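Local coordinates for S-layer domain-containing protein (Ruminiclostridium thermocellum ATCC 27405, PDB 4QVS), which is of unknown function but carries a concanavalin A-like lectin/glucanase domain, consistent with a carbohydrate-binding role at the cell surface, at residues F75-D89 / M100-F112. Sequence-based numbering, arbitrary orientation.
Sequences FWVRLDTIGEQPIFD and MRLTAESDGKIKF
A classic beta bulge interrupts the antiparallel hairpin of strands 85-91 and 99-104, part of a concanavalin A-like beta-sandwich domain: I87 and F88 both face L102, and their amides converge on one acceptor. L102 O takes I87 N at 2.8 Å and F88 N at 3.2 Å, while L102 N returns a bond to F88 O. Past the bulge the register is shifted by one: P86 faces T103 as a non-hydrogen-bonded pair, then Q85 faces A104, where A104 N reaches Q85 O at 2.9 Å, nearly in line with the carbonyl, and the reverse bond, Q85 N to A104 O, is weak. L102 carries most of the apolar contact. Its CB lies 3.4 Å above one face of the F88 ring, offset toward the rim, in a CH-pi contact. F88 CG stands between its own backbone N and carbonyl carbon (chi1 71°), which brings the ring over L102; F112 CE1 meets that ring at its edge. From strand 71-79, F75 approaches from the opposite direction and meets L102 with its ring edge, F75 CZ 3.6 Å from L102 CD2, the methyl near the ring plane. I87 completes the apolar cluster, its CD1 touching L102 CD2, A104 CB and I110 CG2. On the other face of the hairpin, D89 and R101 pack through their aliphatic parts, D89 CB 3.9 Å from R101 CG, and their charged ends go elsewhere: D89 to H183 of the second subunit, R101 to E122 and to D190 of the second subunit. Q85, at the start of strand 85-91, turns its NE2 back to two carbonyls of the loop after strand 71-79, T81 O at 2.7 Å and G83 O at 3.3 Å, the latter met from above its carbonyl plane. Nearby, I82 CG2 rests against the backbone of D107 and G108, and a water donates to E105 O.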
loop_
_atom_site.group_PDB
_atom_site.type_symbol
_atom_site.label_atom_id
_atom_site.label_comp_id
_atom_site.label_asym_id
_atom_site.label_seq_id
_atom_site.Cartn_x
_atom_site.Cartn_y
_atom_site.Cartn_z
ATOM N N PHE A 75 4.930 15.209 8.402
ATOM C CA PHE A 75 4.319 16.293 7.712
ATOM C C PHE A 75 3.108 15.817 6.969
ATOM O O PHE A 75 2.922 14.643 6.741
ATOM C CB PHE A 75 5.311 16.836 6.688
ATOM C CG PHE A 75 5.828 15.768 5.768
ATOM C CD1 PHE A 75 6.869 14.938 6.168
ATOM C CD2 PHE A 75 5.225 15.544 4.533
ATOM C CE1 PHE A 75 7.325 13.932 5.340
ATOM C CE2 PHE A 75 5.668 14.530 3.709
ATOM C CZ PHE A 75 6.710 13.724 4.113
ATOM N N TRP A 76 2.346 16.775 6.498
ATOM C CA TRP A 76 1.228 16.485 5.624
ATOM C C TRP A 76 1.666 16.754 4.205
ATOM O O TRP A 76 2.365 17.745 3.963
ATOM C CB TRP A 76 0.094 17.446 5.926
ATOM C CG TRP A 76 -0.693 17.070 7.083
ATOM C CD1 TRP A 76 -0.552 17.490 8.376
ATOM C CD2 TRP A 76 -1.842 16.190 7.054
ATOM N NE1 TRP A 76 -1.553 16.902 9.171
ATOM C CE2 TRP A 76 -2.345 16.105 8.376
ATOM C CE3 TRP A 76 -2.470 15.465 6.038
ATOM C CZ2 TRP A 76 -3.477 15.303 8.712
ATOM C CZ3 TRP A 76 -3.608 14.656 6.372
ATOM C CH2 TRP A 76 -4.089 14.596 7.700
ATOM N N VAL A 77 1.211 15.926 3.277
ATOM C CA VAL A 77 1.478 16.113 1.883
ATOM C C VAL A 77 0.318 15.794 0.942
ATOM O O VAL A 77 -0.445 14.882 1.212
ATOM C CB VAL A 77 2.691 15.256 1.452
ATOM C CG1 VAL A 77 2.595 13.824 1.953
ATOM C CG2 VAL A 77 2.857 15.294 -0.057
ATOM N N ARG A 78 0.189 16.566 -0.147
ATOM C CA ARG A 78 -0.771 16.281 -1.221
ATOM C C ARG A 78 0.027 16.102 -2.521
ATOM O O ARG A 78 0.455 17.074 -3.141
ATOM C CB ARG A 78 -1.818 17.379 -1.404
ATOM C CG ARG A 78 -2.969 16.958 -2.332
ATOM C CD ARG A 78 -4.061 18.023 -2.461
ATOM N NE ARG A 78 -3.590 19.218 -3.161
ATOM C CZ ARG A 78 -3.631 19.418 -4.478
ATOM N NH1 ARG A 78 -4.121 18.492 -5.288
ATOM N NH2 ARG A 78 -3.148 20.545 -5.001
ATOM N N LEU A 79 0.205 14.850 -2.929
ATOM C CA LEU A 79 0.976 14.503 -4.110
ATOM C C LEU A 79 0.217 14.655 -5.422
ATOM O O LEU A 79 -0.711 13.882 -5.708
ATOM C CB LEU A 79 1.455 13.083 -3.945
ATOM C CG LEU A 79 2.483 12.653 -4.957
ATOM C CD1 LEU A 79 3.747 13.511 -4.724
ATOM C CD2 LEU A 79 2.782 11.171 -4.829
ATOM N N ASP A 80 0.628 15.636 -6.233
ATOM C CA ASP A 80 -0.063 15.942 -7.494
ATOM C C ASP A 80 0.459 15.224 -8.724
ATOM O O ASP A 80 -0.160 15.300 -9.772
ATOM C CB ASP A 80 -0.096 17.440 -7.714
ATOM C CG ASP A 80 -0.872 18.147 -6.648
ATOM O OD1 ASP A 80 -1.669 17.475 -5.945
ATOM O OD2 ASP A 80 -0.685 19.362 -6.516
ATOM N N THR A 81 1.584 14.530 -8.595
ATOM C CA THR A 81 2.087 13.689 -9.680
ATOM C C THR A 81 2.734 12.451 -9.091
ATOM O O THR A 81 3.651 12.540 -8.251
ATOM C CB THR A 81 3.139 14.367 -10.586
ATOM O OG1 THR A 81 2.594 15.540 -11.184
ATOM C CG2 THR A 81 3.559 13.414 -11.719
ATOM N N ILE A 82 2.247 11.307 -9.551
ATOM C CA ILE A 82 2.770 10.002 -9.192
ATOM C C ILE A 82 4.020 9.738 -10.016
ATOM O O ILE A 82 3.954 9.708 -11.242
ATOM C CB ILE A 82 1.752 8.871 -9.534
ATOM C CG1 ILE A 82 0.402 9.121 -8.839
ATOM C CG2 ILE A 82 2.343 7.508 -9.183
ATOM C CD1 ILE A 82 0.489 9.285 -7.335
ATOM N N GLY A 83 5.142 9.528 -9.338
ATOM C CA GLY A 83 6.417 9.283 -9.993
ATOM C C GLY A 83 7.598 9.453 -9.048
ATOM O O GLY A 83 7.426 9.794 -7.867
ATOM N N GLU A 84 8.807 9.250 -9.582
ATOM C CA GLU A 84 10.018 9.309 -8.793
ATOM C C GLU A 84 10.335 10.780 -8.500
ATOM O O GLU A 84 10.604 11.562 -9.419
ATOM C CB GLU A 84 11.147 8.535 -9.500
ATOM C CG GLU A 84 10.782 7.054 -9.668
ATOM C CD GLU A 84 11.913 6.167 -10.160
ATOM O OE1 GLU A 84 12.691 6.536 -11.077
ATOM O OE2 GLU A 84 12.008 5.051 -9.625
ATOM N N GLN A 85 10.265 11.146 -7.218
ATOM C CA GLN A 85 10.461 12.540 -6.750
ATOM C C GLN A 85 10.959 12.598 -5.302
ATOM O O GLN A 85 10.454 11.846 -4.452
ATOM C CB GLN A 85 9.108 13.294 -6.775
ATOM C CG GLN A 85 8.529 13.667 -8.126
ATOM C CD GLN A 85 7.014 13.902 -8.038
ATOM O OE1 GLN A 85 6.510 15.018 -8.217
ATOM N NE2 GLN A 85 6.290 12.846 -7.736
ATOM N N PRO A 86 11.895 13.523 -4.993
ATOM C CA PRO A 86 12.392 13.660 -3.614
ATOM C C PRO A 86 11.378 14.389 -2.779
ATOM O O PRO A 86 10.841 15.377 -3.240
ATOM C CB PRO A 86 13.660 14.532 -3.762
ATOM C CG PRO A 86 13.482 15.269 -5.047
ATOM C CD PRO A 86 12.295 14.678 -5.810
ATOM N N ILE A 87 11.075 13.886 -1.587
ATOM C CA ILE A 87 10.158 14.582 -0.712
ATOM C C ILE A 87 10.979 15.424 0.257
ATOM O O ILE A 87 10.689 16.602 0.448
ATOM C CB ILE A 87 9.238 13.598 0.044
ATOM C CG1 ILE A 87 8.351 12.822 -0.947
ATOM C CG2 ILE A 87 8.383 14.393 1.002
ATOM C CD1 ILE A 87 7.494 11.743 -0.315
ATOM N N PHE A 88 11.954 14.799 0.918
ATOM C CA PHE A 88 12.915 15.528 1.752
ATOM C C PHE A 88 14.320 14.905 1.635
ATOM O O PHE A 88 14.492 13.722 1.282
ATOM C CB PHE A 88 12.491 15.741 3.227
ATOM C CG PHE A 88 12.508 14.513 4.084
ATOM C CD1 PHE A 88 13.688 13.869 4.412
ATOM C CD2 PHE A 88 11.314 14.037 4.653
ATOM C CE1 PHE A 88 13.700 12.748 5.205
ATOM C CE2 PHE A 88 11.331 12.944 5.472
ATOM C CZ PHE A 88 12.508 12.291 5.755
ATOM N N ASP A 89 15.318 15.687 1.985
ATOM C CA ASP A 89 16.715 15.221 1.873
ATOM C C ASP A 89 17.522 16.055 2.829
ATOM O O ASP A 89 17.431 17.263 2.824
ATOM C CB ASP A 89 17.133 15.298 0.418
ATOM C CG ASP A 89 18.588 15.000 0.178
ATOM O OD1 ASP A 89 19.243 14.293 0.938
ATOM O OD2 ASP A 89 19.039 15.399 -0.898
HETATM N N MSE A 100 20.136 11.195 4.260
HETATM C CA MSE A 100 18.896 10.440 4.463
HETATM C C MSE A 100 17.893 11.214 3.658
HETATM O O MSE A 100 17.907 12.437 3.638
HETATM C CB MSE A 100 18.618 10.085 5.912
HETATM C CG MSE A 100 17.955 11.206 6.681
HETATM SE SE MSE A 100 18.209 10.883 8.599
HETATM C CE MSE A 100 17.054 12.401 8.792
ATOM N N ARG A 101 17.060 10.486 2.921
ATOM C CA ARG A 101 16.157 11.065 1.969
ATOM C C ARG A 101 14.813 10.290 1.855
ATOM O O ARG A 101 14.817 9.074 1.745
ATOM C CB ARG A 101 16.881 10.956 0.662
ATOM C CG ARG A 101 16.214 11.581 -0.530
ATOM C CD ARG A 101 17.214 11.678 -1.675
ATOM N NE ARG A 101 17.718 10.364 -2.128
ATOM C CZ ARG A 101 18.389 10.174 -3.263
ATOM N NH1 ARG A 101 18.664 11.192 -4.056
ATOM N NH2 ARG A 101 18.804 8.949 -3.614
ATOM N N LEU A 102 13.697 10.995 1.844
ATOM C CA LEU A 102 12.384 10.316 1.735
ATOM C C LEU A 102 11.961 10.608 0.328
ATOM O O LEU A 102 12.049 11.753 -0.110
ATOM C CB LEU A 102 11.335 10.842 2.710
ATOM C CG LEU A 102 9.934 10.179 2.601
ATOM C CD1 LEU A 102 9.935 8.781 3.156
ATOM C CD2 LEU A 102 8.920 11.004 3.356
ATOM N N THR A 103 11.534 9.573 -0.401
ATOM C CA THR A 103 11.136 9.749 -1.752
ATOM C C THR A 103 9.755 9.122 -2.060
ATOM O O THR A 103 9.317 8.160 -1.408
ATOM C CB THR A 103 12.149 9.094 -2.662
ATOM O OG1 THR A 103 12.283 7.735 -2.283
ATOM C CG2 THR A 103 13.572 9.767 -2.517
ATOM N N ALA A 104 9.102 9.733 -3.037
ATOM C CA ALA A 104 7.918 9.213 -3.671
ATOM C C ALA A 104 8.444 8.256 -4.737
ATOM O O ALA A 104 9.493 8.520 -5.360
ATOM C CB ALA A 104 7.132 10.341 -4.307
ATOM N N GLU A 105 7.757 7.129 -4.914
ATOM C CA GLU A 105 8.187 6.108 -5.864
ATOM C C GLU A 105 7.354 6.041 -7.156
ATOM O O GLU A 105 6.394 6.807 -7.339
ATOM C CB GLU A 105 8.245 4.761 -5.135
ATOM C CG GLU A 105 9.201 4.793 -3.943
ATOM C CD GLU A 105 10.640 5.023 -4.375
ATOM O OE1 GLU A 105 11.281 4.053 -4.819
ATOM O OE2 GLU A 105 11.140 6.158 -4.236
ATOM N N SER A 106 7.742 5.149 -8.070
ATOM C CA SER A 106 7.044 5.003 -9.369
ATOM C C SER A 106 5.547 4.821 -9.303
ATOM O O SER A 106 4.880 4.984 -10.310
ATOM C CB SER A 106 7.578 3.802 -10.153
ATOM O OG SER A 106 8.907 4.025 -10.565
ATOM N N ASP A 107 5.002 4.516 -8.138
ATOM C CA ASP A 107 3.594 4.168 -8.071
ATOM C C ASP A 107 2.764 4.703 -6.912
ATOM O O ASP A 107 1.617 4.277 -6.729
ATOM C CB ASP A 107 3.536 2.646 -8.082
ATOM C CG ASP A 107 4.669 2.019 -7.269
ATOM O OD1 ASP A 107 5.723 2.689 -6.994
ATOM O OD2 ASP A 107 4.503 0.835 -6.926
ATOM N N GLY A 108 3.283 5.660 -6.153
ATOM C CA GLY A 108 2.515 6.194 -5.006
ATOM C C GLY A 108 3.082 5.657 -3.707
ATOM O O GLY A 108 2.767 6.164 -2.627
ATOM N N LYS A 109 3.895 4.602 -3.790
ATOM C CA LYS A 109 4.624 4.158 -2.612
ATOM C C LYS A 109 5.611 5.276 -2.246
ATOM O O LYS A 109 5.747 6.253 -2.991
ATOM C CB LYS A 109 5.419 2.899 -2.879
ATOM C CG LYS A 109 4.573 1.727 -3.291
ATOM C CD LYS A 109 5.381 0.451 -3.326
ATOM C CE LYS A 109 6.449 0.458 -4.389
ATOM N NZ LYS A 109 6.764 -0.941 -4.776
ATOM N N ILE A 110 6.213 5.143 -1.068
ATOM C CA ILE A 110 7.222 6.075 -0.568
ATOM C C ILE A 110 8.374 5.241 -0.046
ATOM O O ILE A 110 8.181 4.091 0.359
ATOM C CB ILE A 110 6.733 7.027 0.561
ATOM C CG1 ILE A 110 6.249 6.257 1.780
ATOM C CG2 ILE A 110 5.655 7.956 0.049
ATOM C CD1 ILE A 110 5.649 7.107 2.895
ATOM N N LYS A 111 9.565 5.817 -0.095
ATOM C CA LYS A 111 10.755 5.142 0.376
ATOM C C LYS A 111 11.614 6.074 1.194
ATOM O O LYS A 111 11.812 7.240 0.856
ATOM C CB LYS A 111 11.601 4.668 -0.793
ATOM C CG LYS A 111 12.835 3.884 -0.369
ATOM C CD LYS A 111 13.496 3.216 -1.556
ATOM C CE LYS A 111 14.223 4.266 -2.393
ATOM N NZ LYS A 111 14.559 3.771 -3.753
ATOM N N PHE A 112 12.150 5.525 2.259
ATOM C CA PHE A 112 13.042 6.251 3.092
ATOM C C PHE A 112 14.354 5.519 2.982
ATOM O O PHE A 112 14.395 4.314 2.987
ATOM C CB PHE A 112 12.524 6.302 4.515
ATOM C CG PHE A 112 13.429 6.984 5.434
ATOM C CD1 PHE A 112 13.690 8.345 5.270
ATOM C CD2 PHE A 112 14.053 6.295 6.438
ATOM C CE1 PHE A 112 14.568 9.007 6.108
ATOM C CE2 PHE A 112 14.945 6.952 7.288
ATOM C CZ PHE A 112 15.202 8.315 7.116
HETATM O O HOH W 1 4.574 8.401 -6.229
#